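Local coordinates for Alr3699 protein (Nostoc sp., PDB 4XSO) that is of unknown specific function but belongs to the GT-B clan of glycosyltransferases, built from two Rossmann-like domains, at residues G16-A21 with D43-T48; V38-D43 with I55-F60. One frame throughout, in Å; residues are numbered along the deposited sequence.

From the N terminus, the chain leaves strand 9-13, passes through 16-21 into helix 20-29, and returns along strand 36-40 to the turn that starts helix 45-52. Interaction 1 closes this first loop by joining the loop after strand 9-13 to the one after strand 36-40. Interaction 2 closes the next, where 55-60 comes back from helix 45-52 to lie beside 38-43 in a beta-alpha-beta unit at one edge of the parallel sheet. The segments alternate along the chain, so the two closures cross, and they share Asp43. Their centres are about 9 Å apart, and Phe46 CD2 packs on Leu40 CD2 at 3.6 Å.

Interaction 1: G16-A21 with D43-T48; sequences GKPGGA and DGAFKT
The Phe46 ring is approached obliquely by Lys17 O and Pro18 CA, while Leu40, Glu22 and Ile26 also touch its side chain. This aromatic group thus joins the start of helix 45-52 to strand 36-40 and helix 20-29 in the N-terminal Rossmann-like domain of a GT-B fold, where two loops following parallel strands meet. Phe46 CB points at Gly16, passing 3.2 Å from Gly16 O, and with CG anti to the backbone N (chi1 -176°) the ring is carried on to Leu40, Glu22 and Ile26, where an aromatic suits a buried position.

The link between the loops is one backbone hydrogen bond, from Phe46 N to Gly16 O at 2.7 Å. It is fairly straight at hydrogen (160°), but the donor stands above the carbonyl plane, 37° out of it. Gly44 CA adds a CA-H...O contact to the same oxygen at 3.2 Å. Glycines suit both loops because the backbones come so near, with Gly16 CA and Gly44 CA 4.1 Å apart; the direction a side chain would take from Gly16 is occupied by Asp43 O.

Farther out, Pro18, at the centre of an inverse gamma turn, brings CD against the first turn of helix 45-52: CD lies 3.8 Å from Ala45 CB, a small methyl that suits this exposed margin. Gly44 is the N-cap residue, and its N donates to Asp43 OD1 at 2.8 Å, on the anti side of the carboxylate.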
ATOM      1  N   GLY A  16       8.296 -15.096 -10.840  1.00 41.52           N
ATOM      2  CA  GLY A  16       9.531 -15.884 -10.939  1.00 47.94           C
ATOM      3  C   GLY A  16       9.689 -16.750 -12.198  1.00 45.03           C
ATOM      4  O   GLY A  16      10.749 -17.337 -12.398  1.00 47.36           O
ATOM      5  N   LYS A  17       8.675 -16.780 -13.065  1.00 47.18           N
ATOM      6  CA  LYS A  17       8.657 -17.663 -14.241  1.00 50.35           C
ATOM      7  C   LYS A  17       8.716 -16.903 -15.555  1.00 47.08           C
ATOM      8  O   LYS A  17       8.058 -15.855 -15.720  1.00 49.11           O
ATOM      9  CB  LYS A  17       7.377 -18.499 -14.231  1.00 59.53           C
ATOM     10  CG  LYS A  17       7.359 -19.576 -13.151  1.00 61.32           C
ATOM     11  CD  LYS A  17       6.077 -20.403 -13.207  1.00 60.79           C
ATOM     12  CE  LYS A  17       4.943 -19.679 -12.511  1.00 63.81           C
ATOM     13  NZ  LYS A  17       5.210 -19.551 -11.043  1.00 61.53           N
ATOM     14  N   PRO A  18       9.496 -17.413 -16.509  1.00 47.82           N
ATOM     15  CA  PRO A  18       9.621 -16.633 -17.734  1.00 46.83           C
ATOM     16  C   PRO A  18       8.413 -16.726 -18.708  1.00 48.55           C
ATOM     17  O   PRO A  18       8.543 -17.291 -19.787  1.00 50.34           O
ATOM     18  CB  PRO A  18      10.898 -17.203 -18.365  1.00 47.95           C
ATOM     19  CG  PRO A  18      10.955 -18.639 -17.837  1.00 46.06           C
ATOM     20  CD  PRO A  18      10.516 -18.494 -16.427  1.00 45.99           C
ATOM     21  N   GLY A  19       7.276 -16.127 -18.370  1.00 54.21           N
ATOM     22  CA  GLY A  19       6.162 -15.988 -19.337  1.00 46.69           C
ATOM     23  C   GLY A  19       6.448 -14.972 -20.435  1.00 54.20           C
ATOM     24  O   GLY A  19       7.551 -14.408 -20.529  1.00 50.63           O
ATOM     25  N   GLY A  20       5.455 -14.684 -21.262  1.00 51.10           N
ATOM     26  CA  GLY A  20       5.688 -13.769 -22.379  1.00 47.74           C
ATOM     27  C   GLY A  20       6.169 -12.380 -21.944  1.00 44.12           C
ATOM     28  O   GLY A  20       7.134 -11.845 -22.501  1.00 46.96           O
ATOM     29  N   ALA A  21       5.534 -11.844 -20.917  1.00 38.05           N
ATOM     30  CA  ALA A  21       5.850 -10.544 -20.400  1.00 38.26           C
ATOM     31  C   ALA A  21       7.311 -10.478 -19.829  1.00 37.19           C
ATOM     32  O   ALA A  21       8.002  -9.509 -20.010  1.00 36.21           O
ATOM     33  CB  ALA A  21       4.834 -10.172 -19.338  1.00 39.46           C
ATOM     34  N   ASP A  43      10.856 -15.750  -6.474  1.00 50.63           N
ATOM     35  CA  ASP A  43      12.034 -16.401  -7.029  1.00 46.69           C
ATOM     36  C   ASP A  43      11.593 -17.460  -8.020  1.00 46.31           C
ATOM     37  O   ASP A  43      10.445 -17.870  -8.009  1.00 47.67           O
ATOM     38  CB  ASP A  43      12.883 -17.050  -5.922  1.00 50.51           C
ATOM     39  CG  ASP A  43      14.357 -17.213  -6.326  1.00 48.26           C
ATOM     40  OD1 ASP A  43      14.726 -16.994  -7.500  1.00 49.81           O
ATOM     41  OD2 ASP A  43      15.151 -17.514  -5.440  1.00 54.46           O
ATOM     42  N   GLY A  44      12.507 -17.860  -8.900  1.00 43.29           N
ATOM     43  CA  GLY A  44      12.221 -18.810  -9.962  1.00 46.24           C
ATOM     44  C   GLY A  44      13.242 -18.769 -11.079  1.00 42.37           C
ATOM     45  O   GLY A  44      14.292 -18.130 -10.949  1.00 41.77           O
ATOM     46  N   ALA A  45      12.909 -19.427 -12.190  1.00 40.80           N
ATOM     47  CA  ALA A  45      13.749 -19.468 -13.380  1.00 44.60           C
ATOM     48  C   ALA A  45      13.974 -18.106 -14.040  1.00 45.96           C
ATOM     49  O   ALA A  45      14.933 -17.940 -14.795  1.00 41.25           O
ATOM     50  CB  ALA A  45      13.139 -20.409 -14.394  1.00 49.93           C
ATOM     51  N   PHE A  46      13.103 -17.133 -13.771  1.00 39.08           N
ATOM     52  CA  PHE A  46      13.209 -15.852 -14.446  1.00 37.65           C
ATOM     53  C   PHE A  46      14.391 -15.047 -13.894  1.00 34.14           C
ATOM     54  O   PHE A  46      15.023 -14.298 -14.617  1.00 38.82           O
ATOM     55  CB  PHE A  46      11.900 -15.084 -14.330  1.00 37.25           C
ATOM     56  CG  PHE A  46      11.897 -13.783 -15.076  1.00 37.05           C
ATOM     57  CD1 PHE A  46      12.567 -13.638 -16.275  1.00 38.55           C
ATOM     58  CD2 PHE A  46      11.240 -12.678 -14.561  1.00 38.51           C
ATOM     59  CE1 PHE A  46      12.579 -12.433 -16.935  1.00 35.10           C
ATOM     60  CE2 PHE A  46      11.262 -11.461 -15.224  1.00 40.34           C
ATOM     61  CZ  PHE A  46      11.938 -11.341 -16.418  1.00 36.37           C
ATOM     62  N   LYS A  47      14.615 -15.210 -12.611  1.00 34.37           N
ATOM     63  CA  LYS A  47      15.687 -14.616 -11.893  1.00 37.21           C
ATOM     64  C   LYS A  47      16.987 -15.075 -12.497  1.00 40.20           C
ATOM     65  O   LYS A  47      17.893 -14.259 -12.804  1.00 36.35           O
ATOM     66  CB  LYS A  47      15.633 -15.070 -10.433  1.00 36.97           C
ATOM     67  CG  LYS A  47      16.772 -14.414  -9.627  1.00 40.70           C
ATOM     68  CD  LYS A  47      16.609 -14.635  -8.168  1.00 47.55           C
ATOM     69  CE  LYS A  47      17.548 -13.785  -7.341  1.00 53.54           C
ATOM     70  NZ  LYS A  47      18.733 -14.560  -6.906  1.00 58.27           N
ATOM     71  N   THR A  48      17.081 -16.397 -12.678  1.00 40.45           N
ATOM     72  CA  THR A  48      18.296 -17.001 -13.299  1.00 39.77           C
ATOM     73  C   THR A  48      18.550 -16.445 -14.711  1.00 39.64           C
ATOM     74  O   THR A  48      19.712 -16.008 -15.027  1.00 38.44           O
ATOM     75  CB  THR A  48      18.259 -18.581 -13.215  1.00 42.13           C
ATOM     76  OG1 THR A  48      17.973 -18.970 -11.864  1.00 37.93           O
ATOM     77  CG2 THR A  48      19.602 -19.193 -13.574  1.00 50.04           C
TER

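Interaction 2: V38-D43 with I55-F60; sequences VGLFAD and IPVEVF
Val38 and Leu40 pair with Val57 and Val59 as parallel neighbours in a beta-alpha-beta unit, where strand 57-59 forms the sheet's edge within this chain. The tight part is the backbone ladder: Glu58 N donates to Val38 O and Glu58 O accepts from Leu40 N, so this residue is held through both polar backbone atoms. The flanking bonds run from Val38 N to Pro56 O and from Phe60 N to Leu40 O (2.8 Å), the latter with a C=O...donor angle of 179°.

On the face turned to helix 45-52, branched apolar side chains cross obliquely. Val57 CG2, anti to the backbone N, lies 3.8 Å from Leu40 CD1, and Val38 CG2 meets Ile55 CG2 at the same separation. Gly39 suits the other face because Phe60 CE2 comes within 3.6 Å of Gly39 CA, which lies at the ring's edge; Glu58 CG lies over one face of that ring, offset toward the rim.

Toward the solvent side the contact loosens. The Glu58 carboxylate leads away from 38-43, and past Leu40 the chain leaves the ladder, Val59 meeting exposed Asp43 by thin packing in which the side chains come no nearer than 4.2 Å, Val59 CG2 to Asp43 CB.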
ATOM      1  N   VAL A  38      15.726  -5.149 -11.768  1.00 28.66           N
ATOM      2  CA  VAL A  38      14.433  -5.834 -11.828  1.00 30.53           C
ATOM      3  C   VAL A  38      14.053  -6.454 -10.451  1.00 31.84           C
ATOM      4  O   VAL A  38      14.713  -7.338  -9.920  1.00 32.50           O
ATOM      5  CB  VAL A  38      14.382  -6.940 -12.906  1.00 33.60           C
ATOM      6  CG1 VAL A  38      12.971  -7.556 -12.933  1.00 34.15           C
ATOM      7  CG2 VAL A  38      14.698  -6.392 -14.269  1.00 31.91           C
ATOM      8  N   GLY A  39      13.005  -5.930  -9.866  1.00 29.43           N
ATOM      9  CA  GLY A  39      12.451  -6.436  -8.625  1.00 31.92           C
ATOM     10  C   GLY A  39      11.375  -7.468  -8.985  1.00 33.80           C
ATOM     11  O   GLY A  39      10.395  -7.180  -9.718  1.00 32.44           O
ATOM     12  N   LEU A  40      11.593  -8.692  -8.549  1.00 31.87           N
ATOM     13  CA  LEU A  40      10.595  -9.718  -8.679  1.00 35.29           C
ATOM     14  C   LEU A  40       9.851  -9.965  -7.348  1.00 31.95           C
ATOM     15  O   LEU A  40      10.406  -9.804  -6.285  1.00 34.63           O
ATOM     16  CB  LEU A  40      11.255 -11.026  -9.109  1.00 34.78           C
ATOM     17  CG  LEU A  40      12.024 -11.045 -10.430  1.00 34.80           C
ATOM     18  CD1 LEU A  40      12.621 -12.441 -10.645  1.00 37.05           C
ATOM     19  CD2 LEU A  40      11.117 -10.645 -11.576  1.00 31.07           C
ATOM     20  N   PHE A  41       8.616 -10.407  -7.438  1.00 32.09           N
ATOM     21  CA  PHE A  41       7.886 -10.775  -6.225  1.00 38.74           C
ATOM     22  C   PHE A  41       7.977 -12.273  -5.883  1.00 39.64           C
ATOM     23  O   PHE A  41       7.524 -12.682  -4.847  1.00 45.07           O
ATOM     24  CB  PHE A  41       6.418 -10.332  -6.335  1.00 39.02           C
ATOM     25  CG  PHE A  41       6.216  -8.834  -6.453  1.00 36.64           C
ATOM     26  CD1 PHE A  41       7.246  -7.924  -6.235  1.00 36.83           C
ATOM     27  CD2 PHE A  41       4.944  -8.335  -6.732  1.00 37.46           C
ATOM     28  CE1 PHE A  41       7.017  -6.557  -6.336  1.00 37.60           C
ATOM     29  CE2 PHE A  41       4.721  -6.986  -6.837  1.00 36.84           C
ATOM     30  CZ  PHE A  41       5.750  -6.095  -6.645  1.00 41.36           C
ATOM     31  N   ALA A  42       8.541 -13.071  -6.771  1.00 45.00           N
ATOM     32  CA  ALA A  42       8.776 -14.505  -6.520  1.00 48.58           C
ATOM     33  C   ALA A  42      10.123 -14.849  -7.141  1.00 46.80           C
ATOM     34  O   ALA A  42      10.461 -14.326  -8.215  1.00 44.46           O
ATOM     35  CB  ALA A  42       7.699 -15.365  -7.184  1.00 44.72           C
ATOM     36  N   ASP A  43      10.856 -15.750  -6.474  1.00 50.63           N
ATOM     37  CA  ASP A  43      12.034 -16.401  -7.029  1.00 46.69           C
ATOM     38  C   ASP A  43      11.593 -17.460  -8.020  1.00 46.31           C
ATOM     39  O   ASP A  43      10.445 -17.870  -8.009  1.00 47.67           O
ATOM     40  CB  ASP A  43      12.883 -17.050  -5.922  1.00 50.51           C
ATOM     41  CG  ASP A  43      14.357 -17.213  -6.326  1.00 48.26           C
ATOM     42  OD1 ASP A  43      14.726 -16.994  -7.500  1.00 49.81           O
ATOM     43  OD2 ASP A  43      15.151 -17.514  -5.440  1.00 54.46           O
ATOM     44  N   ILE A  55      21.470  -8.711 -15.893  1.00 34.96           N
ATOM     45  CA  ILE A  55      20.493  -7.737 -15.479  1.00 34.90           C
ATOM     46  C   ILE A  55      20.346  -7.878 -13.983  1.00 35.44           C
ATOM     47  O   ILE A  55      19.941  -8.911 -13.501  1.00 38.35           O
ATOM     48  CB  ILE A  55      19.179  -7.906 -16.207  1.00 34.43           C
ATOM     49  CG1 ILE A  55      19.391  -7.680 -17.672  1.00 36.68           C
ATOM     50  CG2 ILE A  55      18.133  -6.851 -15.765  1.00 37.57           C
ATOM     51  CD1 ILE A  55      18.215  -8.123 -18.487  1.00 36.51           C
ATOM     52  N   PRO A  56      20.599  -6.778 -13.243  1.00 36.13           N
ATOM     53  CA  PRO A  56      20.484  -6.902 -11.820  1.00 35.65           C
ATOM     54  C   PRO A  56      19.055  -7.297 -11.448  1.00 36.00           C
ATOM     55  O   PRO A  56      18.084  -6.762 -12.024  1.00 30.47           O
ATOM     56  CB  PRO A  56      20.855  -5.539 -11.291  1.00 34.29           C
ATOM     57  CG  PRO A  56      21.649  -4.891 -12.378  1.00 39.01           C
ATOM     58  CD  PRO A  56      21.055  -5.447 -13.667  1.00 34.73           C
ATOM     59  N   VAL A  57      18.955  -8.171 -10.458  1.00 31.48           N
ATOM     60  CA  VAL A  57      17.641  -8.712 -10.053  1.00 36.95           C
ATOM     61  C   VAL A  57      17.641  -8.892  -8.568  1.00 37.47           C
ATOM     62  O   VAL A  57      18.671  -9.218  -7.973  1.00 41.50           O
ATOM     63  CB  VAL A  57      17.196  -9.986 -10.825  1.00 36.97           C
ATOM     64  CG1 VAL A  57      18.185 -11.080 -10.640  1.00 39.61           C
ATOM     65  CG2 VAL A  57      15.829 -10.483 -10.322  1.00 39.76           C
ATOM     66  N   GLU A  58      16.486  -8.615  -7.973  1.00 39.74           N
ATOM     67  CA  GLU A  58      16.240  -8.755  -6.536  1.00 44.50           C
ATOM     68  C   GLU A  58      14.832  -9.300  -6.342  1.00 43.38           C
ATOM     69  O   GLU A  58      13.873  -8.953  -7.086  1.00 36.68           O
ATOM     70  CB  GLU A  58      16.310  -7.406  -5.804  1.00 48.27           C
ATOM     71  CG  GLU A  58      16.216  -7.555  -4.276  1.00 58.78           C
ATOM     72  CD  GLU A  58      16.628  -6.299  -3.514  1.00 63.15           C
ATOM     73  OE1 GLU A  58      17.177  -5.367  -4.152  1.00 58.71           O
ATOM     74  OE2 GLU A  58      16.398  -6.246  -2.279  1.00 61.66           O
ATOM     75  N   VAL A  59      14.701 -10.175  -5.357  1.00 40.72           N
ATOM     76  CA  VAL A  59      13.402 -10.758  -5.065  1.00 39.73           C
ATOM     77  C   VAL A  59      12.886 -10.051  -3.814  1.00 39.37           C
ATOM     78  O   VAL A  59      13.536 -10.093  -2.783  1.00 42.91           O
ATOM     79  CB  VAL A  59      13.519 -12.287  -4.841  1.00 40.90           C
ATOM     80  CG1 VAL A  59      12.218 -12.825  -4.269  1.00 41.92           C
ATOM     81  CG2 VAL A  59      13.846 -13.005  -6.147  1.00 39.57           C
ATOM     82  N   PHE A  60      11.725  -9.411  -3.893  1.00 38.69           N
ATOM     83  CA  PHE A  60      11.138  -8.743  -2.714  1.00 37.09           C
ATOM     84  C   PHE A  60      10.080  -9.659  -2.114  1.00 46.51           C
ATOM     85  O   PHE A  60       9.213 -10.179  -2.834  1.00 38.86           O
ATOM     86  CB  PHE A  60      10.514  -7.437  -3.120  1.00 38.91           C
ATOM     87  CG  PHE A  60      11.513  -6.413  -3.541  1.00 40.05           C
ATOM     88  CD1 PHE A  60      12.194  -5.668  -2.596  1.00 46.13           C
ATOM     89  CD2 PHE A  60      11.802  -6.215  -4.876  1.00 44.58           C
ATOM     90  CE1 PHE A  60      13.117  -4.715  -2.970  1.00 51.75           C
ATOM     91  CE2 PHE A  60      12.724  -5.278  -5.253  1.00 47.47           C
ATOM     92  CZ  PHE A  60      13.403  -4.539  -4.303  1.00 49.63           C
TER